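Arginase 1, mitochondrial (Arabidopsis thaliana, PDB 6VSU) hydrolyses L-arginine to urea and L-ornithine with two manganese ions per subunit, and also converts agmatine to putrescine and urea. Local coordinates at residues A42-L47 with E314-I319; R195-G200 with L235-G240. All coordinates share one frame; numbering follows the deposited sequence.

Interaction 1 (A42-L47 with E314-I319)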
loop_
_atom_site.group_PDB
_atom_site.type_symbol
_atom_site.label_atom_id
_atom_site.label_comp_id
_atom_site.label_asym_id
_atom_site.label_seq_id
_atom_site.Cartn_x
_atom_site.Cartn_y
_atom_site.Cartn_z
ATOM N N ALA E 42 20.184 -19.838 32.462
ATOM C CA ALA E 42 18.980 -19.051 32.181
ATOM C C ALA E 42 18.533 -19.340 30.748
ATOM O O ALA E 42 19.348 -19.511 29.882
ATOM C CB ALA E 42 19.236 -17.574 32.408
ATOM N N SER E 43 17.243 -19.329 30.529
ATOM C CA SER E 43 16.556 -19.700 29.265
ATOM C C SER E 43 15.405 -18.724 29.078
ATOM O O SER E 43 14.505 -18.737 29.888
ATOM C CB SER E 43 16.061 -21.125 29.355
ATOM O OG SER E 43 17.171 -21.960 29.299
ATOM N N THR E 44 15.507 -17.875 28.086
ATOM C CA THR E 44 14.433 -16.952 27.660
ATOM C C THR E 44 13.169 -17.746 27.283
ATOM O O THR E 44 13.226 -18.722 26.499
ATOM C CB THR E 44 14.885 -16.141 26.458
ATOM O OG1 THR E 44 16.131 -15.508 26.744
ATOM C CG2 THR E 44 13.840 -15.113 26.117
ATOM N N SER E 45 12.031 -17.321 27.807
ATOM C CA SER E 45 10.718 -17.890 27.475
ATOM C C SER E 45 9.785 -16.734 27.169
ATOM O O SER E 45 9.653 -15.866 28.010
ATOM C CB SER E 45 10.231 -18.735 28.580
ATOM O OG SER E 45 9.312 -19.671 28.088
ATOM N N LEU E 46 9.235 -16.716 25.952
ATOM C CA LEU E 46 8.318 -15.664 25.480
ATOM C C LEU E 46 6.987 -15.800 26.191
ATOM O O LEU E 46 6.526 -16.921 26.425
ATOM C CB LEU E 46 8.112 -15.794 23.979
ATOM C CG LEU E 46 9.369 -15.792 23.128
ATOM C CD1 LEU E 46 8.985 -15.753 21.643
ATOM C CD2 LEU E 46 10.258 -14.612 23.452
ATOM N N LEU E 47 6.416 -14.685 26.557
ATOM C CA LEU E 47 5.046 -14.609 27.086
ATOM C C LEU E 47 4.335 -13.460 26.379
ATOM O O LEU E 47 4.822 -12.351 26.458
ATOM C CB LEU E 47 5.085 -14.378 28.588
ATOM C CG LEU E 47 3.723 -14.208 29.228
ATOM C CD1 LEU E 47 2.929 -15.487 29.143
ATOM C CD2 LEU E 47 3.868 -13.788 30.675
ATOM N N GLU E 314 17.587 -10.912 19.654
ATOM C CA GLU E 314 18.826 -10.364 20.260
ATOM C C GLU E 314 18.692 -10.354 21.790
ATOM O O GLU E 314 19.647 -10.715 22.450
ATOM C CB GLU E 314 19.182 -9.034 19.597
ATOM C CG GLU E 314 19.586 -9.189 18.141
ATOM C CD GLU E 314 20.743 -10.140 17.901
ATOM O OE1 GLU E 314 21.776 -9.970 18.546
ATOM O OE2 GLU E 314 20.591 -11.051 17.097
ATOM N N LEU E 315 17.516 -10.003 22.311
ATOM C CA LEU E 315 17.291 -10.008 23.768
ATOM C C LEU E 315 17.416 -11.441 24.270
ATOM O O LEU E 315 17.919 -11.692 25.410
ATOM C CB LEU E 315 15.917 -9.430 24.083
ATOM C CG LEU E 315 15.825 -7.910 24.068
ATOM C CD1 LEU E 315 14.357 -7.460 24.171
ATOM C CD2 LEU E 315 16.641 -7.247 25.194
ATOM N N ALA E 316 16.848 -12.382 23.527
ATOM C CA ALA E 316 16.863 -13.783 23.943
ATOM C C ALA E 316 18.337 -14.192 24.075
ATOM O O ALA E 316 18.645 -14.908 24.995
ATOM C CB ALA E 316 16.127 -14.655 22.948
ATOM N N ALA E 317 19.188 -13.790 23.125
ATOM C CA ALA E 317 20.608 -14.214 23.110
ATOM C C ALA E 317 21.305 -13.656 24.348
ATOM O O ALA E 317 22.233 -14.287 24.834
ATOM C CB ALA E 317 21.287 -13.757 21.840
ATOM N N LYS E 318 20.808 -12.532 24.860
ATOM C CA LYS E 318 21.387 -11.860 26.031
ATOM C C LYS E 318 20.844 -12.437 27.345
ATOM O O LYS E 318 21.583 -12.472 28.365
ATOM C CB LYS E 318 21.054 -10.380 25.912
ATOM C CG LYS E 318 21.743 -9.521 26.930
ATOM C CD LYS E 318 21.804 -8.076 26.517
ATOM C CE LYS E 318 22.799 -7.309 27.367
ATOM N NZ LYS E 318 24.141 -7.473 26.805
ATOM N N ILE E 319 19.558 -12.747 27.386
ATOM C CA ILE E 319 18.936 -13.298 28.617
ATOM C C ILE E 319 19.462 -14.741 28.816
ATOM O O ILE E 319 19.825 -15.085 29.938
ATOM C CB ILE E 319 17.401 -13.151 28.539
ATOM C CG1 ILE E 319 17.015 -11.664 28.544
ATOM C CG2 ILE E 319 16.676 -13.960 29.628
ATOM C CD1 ILE E 319 15.555 -11.429 28.218
#

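Interaction 2 (R195-G200 with L235-G240)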
loop_
_atom_site.group_PDB
_atom_site.type_symbol
_atom_site.label_atom_id
_atom_site.label_comp_id
_atom_site.label_asym_id
_atom_site.label_seq_id
_atom_site.Cartn_x
_atom_site.Cartn_y
_atom_site.Cartn_z
ATOM N N ARG E 195 17.599 2.227 39.508
ATOM C CA ARG E 195 17.815 3.156 38.372
ATOM C C ARG E 195 16.793 2.852 37.268
ATOM O O ARG E 195 16.516 1.647 37.032
ATOM C CB ARG E 195 19.234 3.028 37.847
ATOM C CG ARG E 195 20.275 3.439 38.881
ATOM C CD ARG E 195 21.637 3.233 38.302
ATOM N NE ARG E 195 21.998 4.248 37.298
ATOM C CZ ARG E 195 23.088 4.199 36.525
ATOM N NH1 ARG E 195 23.356 5.190 35.681
ATOM N NH2 ARG E 195 23.943 3.192 36.668
ATOM N N LEU E 196 16.236 3.913 36.688
ATOM C CA LEU E 196 15.506 3.926 35.410
ATOM C C LEU E 196 16.236 4.865 34.451
ATOM O O LEU E 196 16.267 6.091 34.698
ATOM C CB LEU E 196 14.071 4.387 35.644
ATOM C CG LEU E 196 13.175 4.500 34.404
ATOM C CD1 LEU E 196 13.068 3.204 33.655
ATOM C CD2 LEU E 196 11.784 4.988 34.801
ATOM N N LEU E 197 16.855 4.263 33.434
ATOM C CA LEU E 197 17.470 4.970 32.310
ATOM C C LEU E 197 16.492 4.892 31.131
ATOM O O LEU E 197 16.142 3.747 30.713
ATOM C CB LEU E 197 18.761 4.274 31.926
ATOM C CG LEU E 197 19.974 4.660 32.739
ATOM C CD1 LEU E 197 19.901 4.003 34.110
ATOM C CD2 LEU E 197 21.282 4.303 32.008
ATOM N N GLN E 198 16.042 6.068 30.686
ATOM C CA GLN E 198 15.114 6.266 29.549
ATOM C C GLN E 198 15.967 6.805 28.406
ATOM O O GLN E 198 16.629 7.786 28.609
ATOM C CB GLN E 198 13.995 7.217 29.992
ATOM C CG GLN E 198 13.195 6.590 31.118
ATOM C CD GLN E 198 11.919 7.358 31.336
ATOM O OE1 GLN E 198 11.939 8.594 31.438
ATOM N NE2 GLN E 198 10.820 6.634 31.445
ATOM N N VAL E 199 16.022 6.060 27.308
ATOM C CA VAL E 199 16.890 6.319 26.138
ATOM C C VAL E 199 16.038 6.405 24.876
ATOM O O VAL E 199 15.228 5.518 24.646
ATOM C CB VAL E 199 17.965 5.226 26.013
ATOM C CG1 VAL E 199 18.864 5.547 24.825
ATOM C CG2 VAL E 199 18.738 5.127 27.315
ATOM N N GLY E 200 16.323 7.412 24.062
ATOM C CA GLY E 200 15.638 7.696 22.794
ATOM C C GLY E 200 14.495 8.650 22.926
ATOM O O GLY E 200 13.781 8.829 21.942
ATOM N N LEU E 235 26.959 0.917 28.552
ATOM C CA LEU E 235 26.186 0.870 29.832
ATOM C C LEU E 235 26.610 -0.324 30.698
ATOM O O LEU E 235 26.901 -1.397 30.150
ATOM C CB LEU E 235 24.693 0.836 29.532
ATOM C CG LEU E 235 24.180 2.155 28.979
ATOM C CD1 LEU E 235 22.759 2.044 28.505
ATOM C CD2 LEU E 235 24.301 3.253 30.024
ATOM N N LYS E 236 26.600 -0.122 32.011
ATOM C CA LYS E 236 26.731 -1.155 33.054
ATOM C C LYS E 236 25.578 -0.946 34.035
ATOM O O LYS E 236 25.543 0.147 34.628
ATOM C CB LYS E 236 28.078 -1.064 33.752
ATOM C CG LYS E 236 29.253 -1.195 32.793
ATOM C CD LYS E 236 30.654 -0.775 33.315
ATOM C CE LYS E 236 31.497 0.011 32.301
ATOM N NZ LYS E 236 30.884 1.313 31.855
ATOM N N LEU E 237 24.705 -1.954 34.207
ATOM C CA LEU E 237 23.504 -1.864 35.077
ATOM C C LEU E 237 23.357 -3.099 35.967
ATOM O O LEU E 237 23.981 -4.091 35.687
ATOM C CB LEU E 237 22.256 -1.629 34.209
ATOM C CG LEU E 237 22.256 -0.321 33.420
ATOM C CD1 LEU E 237 21.047 -0.266 32.524
ATOM C CD2 LEU E 237 22.261 0.909 34.338
ATOM N N GLY E 238 22.620 -2.941 37.064
ATOM C CA GLY E 238 22.201 -4.028 37.971
ATOM C C GLY E 238 23.222 -4.441 39.016
ATOM O O GLY E 238 22.810 -5.174 39.872
ATOM N N GLU E 239 24.486 -4.015 38.972
ATOM C CA GLU E 239 25.467 -4.337 40.059
ATOM C C GLU E 239 24.848 -3.986 41.430
ATOM O O GLU E 239 24.398 -2.858 41.612
ATOM C CB GLU E 239 26.794 -3.609 39.865
ATOM C CG GLU E 239 27.901 -4.087 40.771
ATOM C CD GLU E 239 29.169 -3.229 40.790
ATOM O OE1 GLU E 239 30.202 -3.723 41.190
ATOM O OE2 GLU E 239 29.112 -2.037 40.457
ATOM N N GLY E 240 24.771 -5.010 42.303
ATOM C CA GLY E 240 24.319 -4.954 43.692
ATOM C C GLY E 240 22.826 -5.157 43.868
ATOM O O GLY E 240 22.422 -5.144 44.998
HETATM O O HOH W 1 26.658 2.693 35.518
#

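Interaction 1 (A42-L47 with E314-I319)
Ala42 makes the first touch with the C-terminal helix, its CB lying 3.6 Å from Ile319 O near the end of that helix. Ser43 turns to the opposite side of the strand, where its hydroxyl bonds to Arg91 O, and so illustrates the alternation of side chains along a strand: Thr44 faces the helix, Ser43 and Ser45 turn from it. Thr44 is the pivot of the contact, its CA only 5.5 Å from the CA of Ala316. Its two branches divide the work. With chi1 at -53°, CG2 is anti to the backbone N and comes up against Ala316, 3.9 Å from CB, while OG1 lies between Ala316 O and Ile319. There OG1 is 3.1 Å from Ala316 O, a possible hydrogen bond that competes with Ser320 OG for the one hydroxyl proton; Ser320 OG is the stronger partner and also bonds to Ala316 O. The same OG1 sits snugly on Ile319, 3.2 Å from CB, the two side chains crossing at about a right angle. A valine in place of Thr44 would probably leave Ser320 OG without its mate on the strand and crowd the branch point of Ile319. Leu134 of the neighbouring strand 131-136 is touched by both Thr44 and Leu315, so the helix rests across more than one strand. The axes of strand 43-47 and helix 314-319 approach to 7.3 Å at 141°, roughly antiparallel, and the small side chain of Ala316 is consistent with such closeness. A last helix laid back over the first strand of a parallel sheet in this way belongs to the layered alpha/beta fold of the arginase family.

Interaction 2 (R195-G200 with L235-G240)
Leu235 meets Leu197 tip to tip, CD2 of the first lying 3.8 Å from CD2 of the second, where the loop following helix 225-232 passes over strand 193-201. Lys236 contributes its backbone instead of its side chain, whose NZ bonds to Asn234 O. The carbonyl oxygen of Lys236 is 4.0 Å from Arg195 NH2, too long for a direct bond, and a water fills the role of go-between: it accepts from Arg195 NH2 at 3.0 Å and donates to Lys236 O at 2.9 Å. The water lies in the guanidinium plane, at its edge. Leu237 then adds an apolar neighbour, placing CD2 over one face of the guanidinium, 3.7 Å from NH2, with the two side chains at about a right angle. The arginine reaches there because its chain bends at chi3 (74°), and a salt bridge from NH1 to Glu218 helps to fix the turn of the flat group. CD2 of Leu237 does double duty, for it also packs 3.9 Å from Leu197 CD1. At Gly238 the backbone N bonds to Asp159 OD2, while OD1 of the same carboxylate takes the N of Arg195, so one aspartate on strand 158-163 holds the main chain of both segments. The chemistry is thus graded: leucine methyls seal the buried side, and toward the more exposed end Arg195 keeps its apolar neighbour on a face and has polar partners at NH1, NH2 and NE. Its charge is probably balanced chiefly by Glu218; the loop itself is held at least in part by methyl packing, a bridging water and the shared aspartate.

Both contacts fasten a later piece of chain onto the same parallel sheet, but at different strands: interaction 1 uses strand 43-48, next to one outermost strand, and interaction 2 uses strand 193-201, next to the other. Their centres are 18 Å apart and their atoms do not touch; along the sequence, interaction 2 is nested within the long span closed by interaction 1. Interaction 1 is wholly buried, a helix against a strand, with alanines, an isoleucine and one hydroxyl. Interaction 2 joins an irregular loop to its strand and runs from buried leucines to a partly exposed arginine, where water and charge enter.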